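Local coordinates for coelenterazine-binding protein with bound coelenterazine (Renilla muelleri, PDB 2HPS) that binds the luciferin coelenterazine and probably makes it available to luciferase and oxygen only once calcium is bound, at residues K15-T18 with R19-V23; S77-E80 with A81-N84; I141-F144 with N145-F149; D158-L161 with V162-D166. One frame throughout, in Å; residues are numbered along the deposited sequence. Where two conformers were deposited one is given.

Overall arrangement
Each of the four contacts is about two turns of helix, contact 3 running on past its helix end; they come along the chain in the order 1 to 4, and three touch the bound coelenterazine. Contacts 1 and 2, on helices 6-21 and 78-91, have centres about 9 Å apart and pack together through Met16, Lys17, Met20 and Ala82. Contacts 3 and 4, centres about 12 Å apart, belong to helices 137-147 and 157-169, which enter and leave the fourth EF-hand. Contact 4 lies across the chain's centre from contact 1, about 18 Å between centres. The probable calcium ligands Asp148, just past helix 137-147, and Glu159 thus lie close in sequence to the pocket residues Cys143 and Phe160.

Contact 1: residues K15-T18 with R19-V23; sequences KMKT and RMQRV. With CTZ (c2-hydroxy-coelenterazine), chain B.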
loop_
_atom_site.group_PDB
_atom_site.type_symbol
_atom_site.label_atom_id
_atom_site.label_comp_id
_atom_site.label_asym_id
_atom_site.label_seq_id
_atom_site.Cartn_x
_atom_site.Cartn_y
_atom_site.Cartn_z
ATOM N N LYS A 15 9.076 -6.403 -4.386
ATOM C CA LYS A 15 8.284 -5.390 -3.725
ATOM C C LYS A 15 6.796 -5.738 -3.811
ATOM O O LYS A 15 6.086 -5.710 -2.804
ATOM C CB LYS A 15 8.551 -4.021 -4.336
ATOM C CG LYS A 15 9.929 -3.434 -3.973
ATOM C CD LYS A 15 10.039 -1.968 -4.356
ATOM C CE LYS A 15 9.930 -1.731 -5.871
ATOM N NZ LYS A 15 10.072 -0.244 -6.234
HETATM N N MSE A 16 6.341 -6.084 -5.009
HETATM C CA MSE A 16 4.910 -6.338 -5.212
HETATM C C MSE A 16 4.443 -7.583 -4.450
HETATM O O MSE A 16 3.341 -7.616 -3.918
HETATM C CB MSE A 16 4.559 -6.435 -6.694
HETATM C CG MSE A 16 4.801 -5.167 -7.490
HETATM SE SE MSE A 16 3.865 -3.575 -6.730
HETATM C CE MSE A 16 5.477 -2.633 -5.937
ATOM N N LYS A 17 5.283 -8.611 -4.384
ATOM C CA LYS A 17 4.928 -9.795 -3.603
ATOM C C LYS A 17 4.791 -9.479 -2.096
ATOM O O LYS A 17 3.948 -10.045 -1.390
ATOM C CB LYS A 17 5.947 -10.930 -3.839
ATOM C CG LYS A 17 5.465 -12.275 -3.269
ATOM C CD LYS A 17 6.452 -13.444 -3.471
ATOM C CE LYS A 17 5.970 -14.661 -2.665
ATOM N NZ LYS A 17 6.940 -15.798 -2.795
ATOM N N THR A 18 5.618 -8.561 -1.610
ATOM C CA THR A 18 5.566 -8.146 -0.209
ATOM C C THR A 18 4.216 -7.455 0.049
ATOM O O THR A 18 3.524 -7.746 1.032
ATOM C CB THR A 18 6.762 -7.235 0.085
ATOM O OG1 THR A 18 7.969 -7.973 -0.204
ATOM C CG2 THR A 18 6.781 -6.811 1.550
ATOM N N ARG A 19 3.828 -6.607 -0.891
ATOM C CA ARG A 19 2.543 -5.901 -0.833
ATOM C C ARG A 19 1.389 -6.910 -0.884
ATOM O O ARG A 19 0.445 -6.831 -0.110
ATOM C CB ARG A 19 2.446 -4.947 -2.024
ATOM C CG ARG A 19 1.114 -4.240 -2.152
ATOM C CD ARG A 19 1.122 -3.385 -3.422
ATOM N NE ARG A 19 -0.243 -3.017 -3.822
ATOM C CZ ARG A 19 -0.597 -2.637 -5.052
ATOM N NH1 ARG A 19 0.303 -2.542 -6.034
ATOM N NH2 ARG A 19 -1.859 -2.325 -5.297
HETATM N N MSE A 20 1.479 -7.872 -1.789
HETATM C CA MSE A 20 0.380 -8.798 -1.965
HETATM C C MSE A 20 0.228 -9.733 -0.786
HETATM O O MSE A 20 -0.895 -10.156 -0.456
HETATM C CB MSE A 20 0.532 -9.564 -3.271
HETATM C CG MSE A 20 0.436 -8.696 -4.517
HETATM SE SE MSE A 20 -1.325 -7.861 -4.652
HETATM C CE MSE A 20 -1.122 -6.169 -3.959
ATOM N N GLN A 21 1.344 -10.035 -0.117
ATOM C CA GLN A 21 1.298 -10.905 1.040
ATOM C C GLN A 21 0.497 -10.263 2.165
ATOM O O GLN A 21 -0.064 -10.978 2.998
ATOM C CB GLN A 21 2.687 -11.327 1.529
ATOM C CG GLN A 21 3.256 -12.435 0.678
ATOM C CD GLN A 21 4.189 -13.394 1.404
ATOM O OE1 GLN A 21 4.617 -13.168 2.540
ATOM N NE2 GLN A 21 4.507 -14.474 0.730
ATOM N N ARG A 22 0.423 -8.930 2.168
ATOM C CA ARG A 22 -0.399 -8.211 3.136
ATOM C C ARG A 22 -1.888 -8.438 2.906
ATOM O O ARG A 22 -2.688 -8.288 3.837
ATOM C CB ARG A 22 -0.078 -6.705 3.137
ATOM C CG ARG A 22 1.354 -6.385 3.579
ATOM C CD ARG A 22 1.647 -6.916 4.981
ATOM N NE ARG A 22 0.586 -6.552 5.926
ATOM C CZ ARG A 22 0.474 -7.046 7.159
ATOM N NH1 ARG A 22 -0.535 -6.667 7.929
ATOM N NH2 ARG A 22 1.368 -7.916 7.625
ATOM N N VAL A 23 -2.253 -8.814 1.685
ATOM C CA VAL A 23 -3.640 -9.105 1.360
ATOM C C VAL A 23 -3.987 -10.535 1.826
ATOM O O VAL A 23 -5.138 -10.850 2.132
ATOM C CB VAL A 23 -3.915 -8.872 -0.152
ATOM C CG1 VAL A 23 -5.414 -9.061 -0.488
ATOM C CG2 VAL A 23 -3.466 -7.470 -0.579
HETATM N N1 CTZ B . -0.694 -1.271 3.649
HETATM C C2 CTZ B . -1.558 -2.291 3.904
HETATM C C3 CTZ B . -0.783 -3.159 4.793
HETATM N N4 CTZ B . 0.424 -2.652 5.028
HETATM C C5 CTZ B . 1.456 -3.105 5.770
HETATM C C6 CTZ B . 2.634 -2.354 5.807
HETATM N N7 CTZ B . 2.744 -1.193 5.126
HETATM C C8 CTZ B . 1.725 -0.707 4.384
HETATM C C9 CTZ B . 0.479 -1.508 4.320
HETATM C C10 CTZ B . -2.958 -2.448 3.361
HETATM C C11 CTZ B . -2.828 -2.577 1.864
HETATM C C12 CTZ B . -3.311 -1.560 1.042
HETATM C C13 CTZ B . -3.195 -1.641 -0.340
HETATM C C14 CTZ B . -2.585 -2.771 -0.894
HETATM C C15 CTZ B . -2.086 -3.795 -0.076
HETATM C C16 CTZ B . -2.207 -3.699 1.313
HETATM O O17 CTZ B . -2.466 -2.851 -2.243
HETATM O O18 CTZ B . -1.181 -4.281 5.296
HETATM C C19 CTZ B . 3.763 -2.824 6.641
HETATM C C20 CTZ B . 4.050 -4.183 6.789
HETATM C C21 CTZ B . 5.113 -4.590 7.593
HETATM C C22 CTZ B . 5.888 -3.637 8.269
HETATM C C23 CTZ B . 5.604 -2.284 8.142
HETATM C C24 CTZ B . 4.539 -1.875 7.331
HETATM O O25 CTZ B . 6.914 -4.066 9.052
HETATM C C26 CTZ B . 1.815 0.580 3.585
HETATM C C27 CTZ B . 1.475 1.739 4.485
HETATM C C28 CTZ B . 0.329 2.506 4.280
HETATM C C29 CTZ B . 0.059 3.574 5.137
HETATM C C30 CTZ B . 0.930 3.854 6.202
HETATM C C31 CTZ B . 2.083 3.095 6.396
HETATM C C32 CTZ B . 2.359 2.036 5.528
#
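Helix 6-21, the entering helix of the first EF-hand, lines the coelenterazine pocket with its last turns, where Met16 and Arg19 meet. The turn is tied by backbone bonds such as Met20 N to Met16 O, 2.8 Å. Arg19 holds CG opposite its own amide nitrogen (chi1 175°) and runs extended to NE, a course that carries the guanidinium to the phenol of the ligand's hydroxybenzyl arm. NE gives O17 a nearly straight bond of 2.7 Å (163°), and NH2 adds a weak one to the same oxygen at 3.2 Å. At the edge of the guanidinium and in its plane lies the selenium of Met16, a selenomethionine here, with SE 3.8 Å from NH1 of Arg19. Tyr36 OH bonds both Arg19 NH2 and the ligand. Arg22, bent at chi2 and chi3, curls back so that NE bonds O18, the carbonyl oxygen of the central ring system, at 2.9 Å (166°), with O18 in the guanidinium plane; its NH2 forms a salt bridge with Asp134. Two cationic groups thus hold two oxygens of the luciferin, and would probably stabilise any negative charge that develops on either.

Contact 2: residues S77-E80 with A81-N84; sequences SVEE and AAVN
OE2 of Glu80 takes a 2.8 Å hydrogen bond from a water that in turn accepts from ND2 of Asn84 at 3.0 Å, so that a single water links two polar side chains one helical turn apart. Asn84 places CG beside its own backbone N (chi1 -68°), which swings the amide back along the helix until CG lies 3.3 Å from Glu80 O. The same ND2 also donates to Leu68 O. With a leucine at Asn84 there would be no side-chain N-H, and both the water and the carbonyl of Leu68 would probably lose a donor. Glu79 is bent at chi2 and lays its carboxylate against the next turn: OE2 is 3.6 Å from Ala82 CB, while OE1 is 3.9 Å from Val83 CG2, the Glu79 and Val83 side chains crossing at about a right angle. Ala81 and Ala82, small enough for a close approach, pack on Met20 and Met16 of helix 6-21. At the start of helix 78-91 Ser77 OG accepts from Glu80 N at 2.9 Å, and Ser77 O from Ala81 N at 3.1 Å. This is a serine N-cap, set where the short strand 75-77 gives way to the exiting helix of the second EF-hand.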
loop_
_atom_site.group_PDB
_atom_site.type_symbol
_atom_site.label_atom_id
_atom_site.label_comp_id
_atom_site.label_asym_id
_atom_site.label_seq_id
_atom_site.Cartn_x
_atom_site.Cartn_y
_atom_site.Cartn_z
ATOM N N SER A 77 -2.785 -16.824 -6.710
ATOM C CA SER A 77 -1.612 -16.827 -5.834
ATOM C C SER A 77 -1.097 -15.417 -5.572
ATOM O O SER A 77 -1.292 -14.512 -6.384
ATOM C CB SER A 77 -0.480 -17.662 -6.429
ATOM O OG SER A 77 0.093 -17.047 -7.572
ATOM N N VAL A 78 -0.414 -15.238 -4.449
ATOM C CA VAL A 78 0.238 -13.952 -4.204
ATOM C C VAL A 78 1.273 -13.584 -5.277
ATOM O O VAL A 78 1.384 -12.417 -5.632
ATOM C CB VAL A 78 0.829 -13.836 -2.774
ATOM C CG1 VAL A 78 -0.295 -13.982 -1.739
ATOM C CG2 VAL A 78 1.952 -14.865 -2.550
ATOM N N GLU A 79 2.002 -14.561 -5.828
ATOM C CA GLU A 79 2.974 -14.206 -6.876
ATOM C C GLU A 79 2.301 -13.873 -8.214
ATOM O O GLU A 79 2.796 -12.999 -8.937
ATOM C CB GLU A 79 4.155 -15.204 -7.006
ATOM C CG GLU A 79 5.214 -14.898 -8.133
ATOM C CD GLU A 79 6.025 -13.568 -8.007
ATOM O OE1 GLU A 79 6.764 -13.237 -8.970
ATOM O OE2 GLU A 79 5.966 -12.855 -6.976
ATOM N N GLU A 80 1.174 -14.521 -8.529
ATOM C CA GLU A 80 0.422 -14.159 -9.742
ATOM C C GLU A 80 -0.106 -12.717 -9.640
ATOM O O GLU A 80 -0.007 -11.945 -10.605
ATOM C CB GLU A 80 -0.725 -15.130 -10.019
ATOM C CG GLU A 80 -1.455 -14.878 -11.341
ATOM C CD GLU A 80 -2.473 -15.967 -11.685
ATOM O OE1 GLU A 80 -2.225 -17.149 -11.361
ATOM O OE2 GLU A 80 -3.516 -15.642 -12.283
ATOM N N ALA A 81 -0.644 -12.362 -8.474
ATOM C CA ALA A 81 -1.095 -10.988 -8.234
ATOM C C ALA A 81 0.070 -9.999 -8.296
ATOM O O ALA A 81 -0.083 -8.889 -8.827
ATOM C CB ALA A 81 -1.817 -10.887 -6.890
ATOM N N ALA A 82 1.230 -10.401 -7.763
ATOM C CA ALA A 82 2.439 -9.572 -7.839
ATOM C C ALA A 82 2.861 -9.302 -9.292
ATOM O O ALA A 82 3.178 -8.179 -9.661
ATOM C CB ALA A 82 3.597 -10.197 -7.030
ATOM N N VAL A 83 2.834 -10.335 -10.129
ATOM C CA VAL A 83 3.130 -10.156 -11.540
ATOM C C VAL A 83 2.144 -9.163 -12.190
ATOM O O VAL A 83 2.546 -8.292 -12.959
ATOM C CB VAL A 83 3.147 -11.521 -12.285
ATOM C CG1 VAL A 83 3.093 -11.297 -13.758
ATOM C CG2 VAL A 83 4.421 -12.338 -11.895
ATOM N N ASN A 84 0.864 -9.304 -11.869
ATOM C CA ASN A 84 -0.162 -8.395 -12.398
ATOM C C ASN A 84 0.098 -6.945 -11.980
ATOM O O ASN A 84 -0.029 -6.034 -12.800
ATOM C CB ASN A 84 -1.549 -8.840 -11.962
ATOM C CG ASN A 84 -1.979 -10.154 -12.617
ATOM O OD1 ASN A 84 -1.458 -10.542 -13.668
ATOM N ND2 ASN A 84 -2.936 -10.824 -12.001
HETATM O O HOH W 1 -4.428 -13.165 -13.110
#

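Contact 3: residues I141-F144 with N145-F149; sequences ITCF and NTLDF. With CTZ (c2-hydroxy-coelenterazine), chain B.
Backbone bonds from each residue to the fourth one on wind helix 137-147 from Ile141 to Asp148, the last being Asp148 N to Phe144 O at 2.9 Å, after which the chain leaves helical geometry in an inverse gamma turn centred on Asp148. This helix enters the fourth EF-hand, and its end opens the calcium loop. Phe144 sends its ring out with CG beside the carbonyl carbon and anti to N (chi1 176°), and CB of Asp148 sits over one face of that ring. Its CE2 lies 4.1 Å from Asp148 CB and 4.0 Å from Asp148 OD2, with ring and carboxylate planes 46° apart. Phe124 meets the same ring edge-to-face. Asp148 itself turns to the loop, where OD1 accepts from Asn152 N and OD2 from Gly153 N. On another side of the helix Thr142 O takes a 3.1 Å bond from Thr146 N and a weak one, 3.3 Å, from Thr146 OG1. SG of Cys143 faces the pocket, 3.8 Å from C24 of coelenterazine and 4.4 Å from Leu147 CD1. Asp148 is probably a calcium ligand, though no metal is bound here; its two N-H partners are likely to ease the carboxylate's charge meanwhile. With the pocket and the loop only five residues apart, the helix is consistent with a route by which calcium binding could be felt at the luciferin.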
loop_
_atom_site.group_PDB
_atom_site.type_symbol
_atom_site.label_atom_id
_atom_site.label_comp_id
_atom_site.label_asym_id
_atom_site.label_seq_id
_atom_site.Cartn_x
_atom_site.Cartn_y
_atom_site.Cartn_z
ATOM N N ILE A 141 6.433 1.237 14.377
ATOM C CA ILE A 141 7.230 2.404 14.751
ATOM C C ILE A 141 8.489 2.483 13.889
ATOM O O ILE A 141 8.906 3.569 13.483
ATOM C CB ILE A 141 7.557 2.374 16.262
ATOM C CG1 ILE A 141 6.256 2.553 17.051
ATOM C CG2 ILE A 141 8.582 3.473 16.612
ATOM C CD1 ILE A 141 6.335 2.230 18.530
ATOM N N THR A 142 9.089 1.332 13.600
ATOM C CA THR A 142 10.201 1.266 12.656
ATOM C C THR A 142 9.803 1.858 11.308
ATOM O O THR A 142 10.558 2.635 10.715
ATOM C CB THR A 142 10.716 -0.176 12.477
ATOM O OG1 THR A 142 11.350 -0.600 13.693
ATOM C CG2 THR A 142 11.697 -0.259 11.319
ATOM N N CYS A 143 8.608 1.484 10.840
ATOM C CA CYS A 143 8.093 1.954 9.565
ATOM C C CYS A 143 7.950 3.497 9.558
ATOM O O CYS A 143 8.445 4.186 8.630
ATOM C CB CYS A 143 6.759 1.252 9.256
ATOM S SG CYS A 143 6.070 1.630 7.615
ATOM N N PHE A 144 7.301 4.026 10.594
ATOM C CA PHE A 144 7.154 5.477 10.758
ATOM C C PHE A 144 8.516 6.158 10.729
ATOM O O PHE A 144 8.714 7.147 10.009
ATOM C CB PHE A 144 6.485 5.821 12.093
ATOM C CG PHE A 144 6.400 7.311 12.350
ATOM C CD1 PHE A 144 5.343 8.066 11.833
ATOM C CD2 PHE A 144 7.416 7.972 13.057
ATOM C CE1 PHE A 144 5.274 9.457 12.032
ATOM C CE2 PHE A 144 7.359 9.365 13.266
ATOM C CZ PHE A 144 6.286 10.103 12.760
ATOM N N ASN A 145 9.441 5.648 11.550
ATOM C CA ASN A 145 10.758 6.280 11.675
ATOM C C ASN A 145 11.493 6.402 10.337
ATOM O O ASN A 145 12.101 7.426 10.040
ATOM C CB ASN A 145 11.601 5.511 12.693
ATOM C CG ASN A 145 12.913 6.219 13.014
ATOM O OD1 ASN A 145 12.906 7.389 13.426
ATOM N ND2 ASN A 145 14.038 5.516 12.823
ATOM N N THR A 146 11.421 5.359 9.517
ATOM C CA THR A 146 12.035 5.383 8.205
ATOM C C THR A 146 11.317 6.350 7.238
ATOM O O THR A 146 11.963 7.120 6.518
ATOM C CB THR A 146 12.145 3.951 7.602
ATOM O OG1 THR A 146 12.915 3.093 8.483
ATOM C CG2 THR A 146 12.799 4.011 6.211
ATOM N N LEU A 147 9.984 6.327 7.231
ATOM C CA LEU A 147 9.229 7.179 6.314
ATOM C C LEU A 147 9.316 8.655 6.677
ATOM O O LEU A 147 9.117 9.529 5.831
ATOM C CB LEU A 147 7.769 6.739 6.255
ATOM C CG LEU A 147 7.426 5.817 5.081
ATOM C CD1 LEU A 147 8.221 4.542 5.113
ATOM C CD2 LEU A 147 5.951 5.469 5.151
ATOM N N ASP A 148 9.613 8.907 7.948
ATOM C CA ASP A 148 9.939 10.238 8.468
ATOM C C ASP A 148 11.394 10.530 8.073
ATOM O O ASP A 148 12.297 10.604 8.930
ATOM C CB ASP A 148 9.752 10.236 9.999
ATOM C CG ASP A 148 10.087 11.583 10.660
ATOM O OD1 ASP A 148 10.030 12.643 9.996
ATOM O OD2 ASP A 148 10.403 11.557 11.868
ATOM N N PHE A 149 11.625 10.672 6.769
ATOM C CA PHE A 149 12.987 10.723 6.254
ATOM C C PHE A 149 13.665 12.062 6.530
ATOM O O PHE A 149 14.909 12.166 6.490
ATOM C CB PHE A 149 13.073 10.273 4.784
ATOM C CG PHE A 149 12.266 11.114 3.812
ATOM C CD1 PHE A 149 12.744 12.360 3.377
ATOM C CD2 PHE A 149 11.086 10.624 3.269
ATOM C CE1 PHE A 149 12.021 13.119 2.454
ATOM C CE2 PHE A 149 10.365 11.374 2.338
ATOM C CZ PHE A 149 10.835 12.615 1.927
HETATM N N1 CTZ B . -0.694 -1.271 3.649
HETATM C C2 CTZ B . -1.558 -2.291 3.904
HETATM C C3 CTZ B . -0.783 -3.159 4.793
HETATM N N4 CTZ B . 0.424 -2.652 5.028
HETATM C C5 CTZ B . 1.456 -3.105 5.770
HETATM C C6 CTZ B . 2.634 -2.354 5.807
HETATM N N7 CTZ B . 2.744 -1.193 5.126
HETATM C C8 CTZ B . 1.725 -0.707 4.384
HETATM C C9 CTZ B . 0.479 -1.508 4.320
HETATM C C10 CTZ B . -2.958 -2.448 3.361
HETATM C C11 CTZ B . -2.828 -2.577 1.864
HETATM C C12 CTZ B . -3.311 -1.560 1.042
HETATM C C13 CTZ B . -3.195 -1.641 -0.340
HETATM C C14 CTZ B . -2.585 -2.771 -0.894
HETATM C C15 CTZ B . -2.086 -3.795 -0.076
HETATM C C16 CTZ B . -2.207 -3.699 1.313
HETATM O O17 CTZ B . -2.466 -2.851 -2.243
HETATM O O18 CTZ B . -1.181 -4.281 5.296
HETATM C C19 CTZ B . 3.763 -2.824 6.641
HETATM C C20 CTZ B . 4.050 -4.183 6.789
HETATM C C21 CTZ B . 5.113 -4.590 7.593
HETATM C C22 CTZ B . 5.888 -3.637 8.269
HETATM C C23 CTZ B . 5.604 -2.284 8.142
HETATM C C24 CTZ B . 4.539 -1.875 7.331
HETATM O O25 CTZ B . 6.914 -4.066 9.052
HETATM C C26 CTZ B . 1.815 0.580 3.585
HETATM C C27 CTZ B . 1.475 1.739 4.485
HETATM C C28 CTZ B . 0.329 2.506 4.280
HETATM C C29 CTZ B . 0.059 3.574 5.137
HETATM C C30 CTZ B . 0.930 3.854 6.202
HETATM C C31 CTZ B . 2.083 3.095 6.396
HETATM C C32 CTZ B . 2.359 2.036 5.528
#

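Contact 4: residues D158-L161 with V162-D166; sequences DEFL and VTVND. With CTZ (c2-hydroxy-coelenterazine), chain B.
Phe160 and Val164 pack one turn apart on helix 157-169, the exiting helix of the fourth EF-hand. The apolar contact is theirs, with Phe160 CE2 3.6 Å from Val164 CG2. A chi1 of -173° turns the Phe160 ring away from the backbone N and into the coelenterazine pocket, where its CZ stands 3.8 Å from C29 of the ligand's unsubstituted phenyl; that carbon approaches the edge of the Phe160 ring, close to its plane. Tyr108 also meets this ring. Replacing Phe160 by an alanine would remove the ring, and would probably open a gap beside the ligand's phenyl and take from Val164 CG2 its packing against the ring.

Hydrogen bonds concentrate on Leu161 O. It receives Asn165 N at 2.9 Å along an almost straight line (172°) and Asn165 ND2 at 3.0 Å, the two donors coming from opposite faces of the carbonyl plane. ND2 stands well above that plane, not on a lone pair, and its position also brings it to 3.6 Å from Leu161 CG.

Among the acidic side chains, Glu159 is probably a calcium ligand at the end of the loop. No metal is bound, and its carboxylate is held instead by Ser156 N on OE1 and Asn150 ND2 on OE2.

A water bridges Glu159 and Thr163, two residues earlier than the Leu161-Asn165 pair. Thr163 N makes only a weak bond of 3.4 Å to Glu159 O, and the water lies 2.8 Å from Thr163 OG1 while donating weakly to that same Glu159 O.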
loop_
_atom_site.group_PDB
_atom_site.type_symbol
_atom_site.label_atom_id
_atom_site.label_comp_id
_atom_site.label_asym_id
_atom_site.label_seq_id
_atom_site.Cartn_x
_atom_site.Cartn_y
_atom_site.Cartn_z
ATOM N N ASP A 158 3.459 15.351 1.113
ATOM C CA ASP A 158 4.464 15.269 0.050
ATOM C C ASP A 158 5.535 14.218 0.359
ATOM O O ASP A 158 5.985 13.492 -0.540
ATOM C CB ASP A 158 5.140 16.631 -0.156
ATOM C CG ASP A 158 4.248 17.631 -0.859
ATOM O OD1 ASP A 158 3.286 17.212 -1.546
ATOM O OD2 ASP A 158 4.512 18.854 -0.725
ATOM N N GLU A 159 5.948 14.134 1.623
ATOM C CA GLU A 159 6.964 13.142 2.005
ATOM C C GLU A 159 6.405 11.719 1.830
ATOM O O GLU A 159 7.087 10.817 1.316
ATOM C CB GLU A 159 7.415 13.361 3.451
ATOM C CG GLU A 159 8.320 14.581 3.634
ATOM C CD GLU A 159 8.365 15.100 5.072
ATOM O OE1 GLU A 159 7.730 14.505 5.969
ATOM O OE2 GLU A 159 9.054 16.125 5.302
ATOM N N PHE A 160 5.162 11.529 2.243
ATOM C CA PHE A 160 4.493 10.234 2.089
ATOM C C PHE A 160 4.430 9.858 0.607
ATOM O O PHE A 160 4.754 8.724 0.223
ATOM C CB PHE A 160 3.104 10.288 2.710
ATOM C CG PHE A 160 2.390 8.954 2.753
ATOM C CD1 PHE A 160 2.729 8.004 3.707
ATOM C CD2 PHE A 160 1.350 8.675 1.844
ATOM C CE1 PHE A 160 2.045 6.763 3.765
ATOM C CE2 PHE A 160 0.667 7.437 1.894
ATOM C CZ PHE A 160 1.022 6.495 2.861
ATOM N N LEU A 161 4.060 10.821 -0.234
ATOM C CA LEU A 161 3.986 10.588 -1.685
ATOM C C LEU A 161 5.341 10.202 -2.322
ATOM O O LEU A 161 5.390 9.432 -3.285
ATOM C CB LEU A 161 3.347 11.802 -2.385
ATOM C CG LEU A 161 2.713 11.657 -3.769
ATOM C CD1 LEU A 161 1.704 10.493 -3.847
ATOM C CD2 LEU A 161 2.055 12.988 -4.140
ATOM N N VAL A 162 6.446 10.731 -1.790
ATOM C CA VAL A 162 7.771 10.329 -2.261
ATOM C C VAL A 162 7.958 8.804 -2.084
ATOM O O VAL A 162 8.373 8.089 -3.021
ATOM C CB VAL A 162 8.877 11.131 -1.540
ATOM C CG1 VAL A 162 10.269 10.463 -1.750
ATOM C CG2 VAL A 162 8.840 12.604 -2.036
ATOM N N THR A 163 7.619 8.329 -0.891
ATOM C CA THR A 163 7.720 6.899 -0.562
ATOM C C THR A 163 6.787 6.062 -1.445
ATOM O O THR A 163 7.205 5.042 -2.007
ATOM C CB THR A 163 7.437 6.654 0.933
ATOM O OG1 THR A 163 8.522 7.215 1.687
ATOM C CG2 THR A 163 7.368 5.140 1.242
ATOM N N VAL A 164 5.543 6.513 -1.586
ATOM C CA VAL A 164 4.577 5.781 -2.425
ATOM C C VAL A 164 5.087 5.651 -3.855
ATOM O O VAL A 164 5.087 4.563 -4.437
ATOM C CB VAL A 164 3.201 6.486 -2.417
ATOM C CG1 VAL A 164 2.284 5.871 -3.442
ATOM C CG2 VAL A 164 2.590 6.406 -1.015
ATOM N N ASN A 165 5.524 6.754 -4.449
ATOM C CA ASN A 165 6.059 6.685 -5.810
ATOM C C ASN A 165 7.271 5.778 -5.930
ATOM O O ASN A 165 7.405 5.030 -6.896
ATOM C CB ASN A 165 6.364 8.093 -6.321
ATOM C CG ASN A 165 5.131 8.757 -6.880
ATOM O OD1 ASN A 165 4.673 8.386 -7.963
ATOM N ND2 ASN A 165 4.576 9.727 -6.155
ATOM N N ASP A 166 8.163 5.850 -4.949
ATOM C CA ASP A 166 9.362 5.032 -5.020
ATOM C C ASP A 166 9.005 3.540 -4.908
ATOM O O ASP A 166 9.521 2.708 -5.665
ATOM C CB ASP A 166 10.188 5.479 -3.805
ATOM C CG ASP A 166 11.509 4.782 -3.685
ATOM O OD1 ASP A 166 11.854 3.951 -4.557
ATOM O OD2 ASP A 166 12.203 5.104 -2.692
HETATM N N1 CTZ B . -0.694 -1.271 3.649
HETATM C C2 CTZ B . -1.558 -2.291 3.904
HETATM C C3 CTZ B . -0.783 -3.159 4.793
HETATM N N4 CTZ B . 0.424 -2.652 5.028
HETATM C C5 CTZ B . 1.456 -3.105 5.770
HETATM C C6 CTZ B . 2.634 -2.354 5.807
HETATM N N7 CTZ B . 2.744 -1.193 5.126
HETATM C C8 CTZ B . 1.725 -0.707 4.384
HETATM C C9 CTZ B . 0.479 -1.508 4.320
HETATM C C10 CTZ B . -2.958 -2.448 3.361
HETATM C C11 CTZ B . -2.828 -2.577 1.864
HETATM C C12 CTZ B . -3.311 -1.560 1.042
HETATM C C13 CTZ B . -3.195 -1.641 -0.340
HETATM C C14 CTZ B . -2.585 -2.771 -0.894
HETATM C C15 CTZ B . -2.086 -3.795 -0.076
HETATM C C16 CTZ B . -2.207 -3.699 1.313
HETATM O O17 CTZ B . -2.466 -2.851 -2.243
HETATM O O18 CTZ B . -1.181 -4.281 5.296
HETATM C C19 CTZ B . 3.763 -2.824 6.641
HETATM C C20 CTZ B . 4.050 -4.183 6.789
HETATM C C21 CTZ B . 5.113 -4.590 7.593
HETATM C C22 CTZ B . 5.888 -3.637 8.269
HETATM C C23 CTZ B . 5.604 -2.284 8.142
HETATM C C24 CTZ B . 4.539 -1.875 7.331
HETATM O O25 CTZ B . 6.914 -4.066 9.052
HETATM C C26 CTZ B . 1.815 0.580 3.585
HETATM C C27 CTZ B . 1.475 1.739 4.485
HETATM C C28 CTZ B . 0.329 2.506 4.280
HETATM C C29 CTZ B . 0.059 3.574 5.137
HETATM C C30 CTZ B . 0.930 3.854 6.202
HETATM C C31 CTZ B . 2.083 3.095 6.396
HETATM C C32 CTZ B . 2.359 2.036 5.528
HETATM O O HOH W 2 7.647 9.048 3.630
#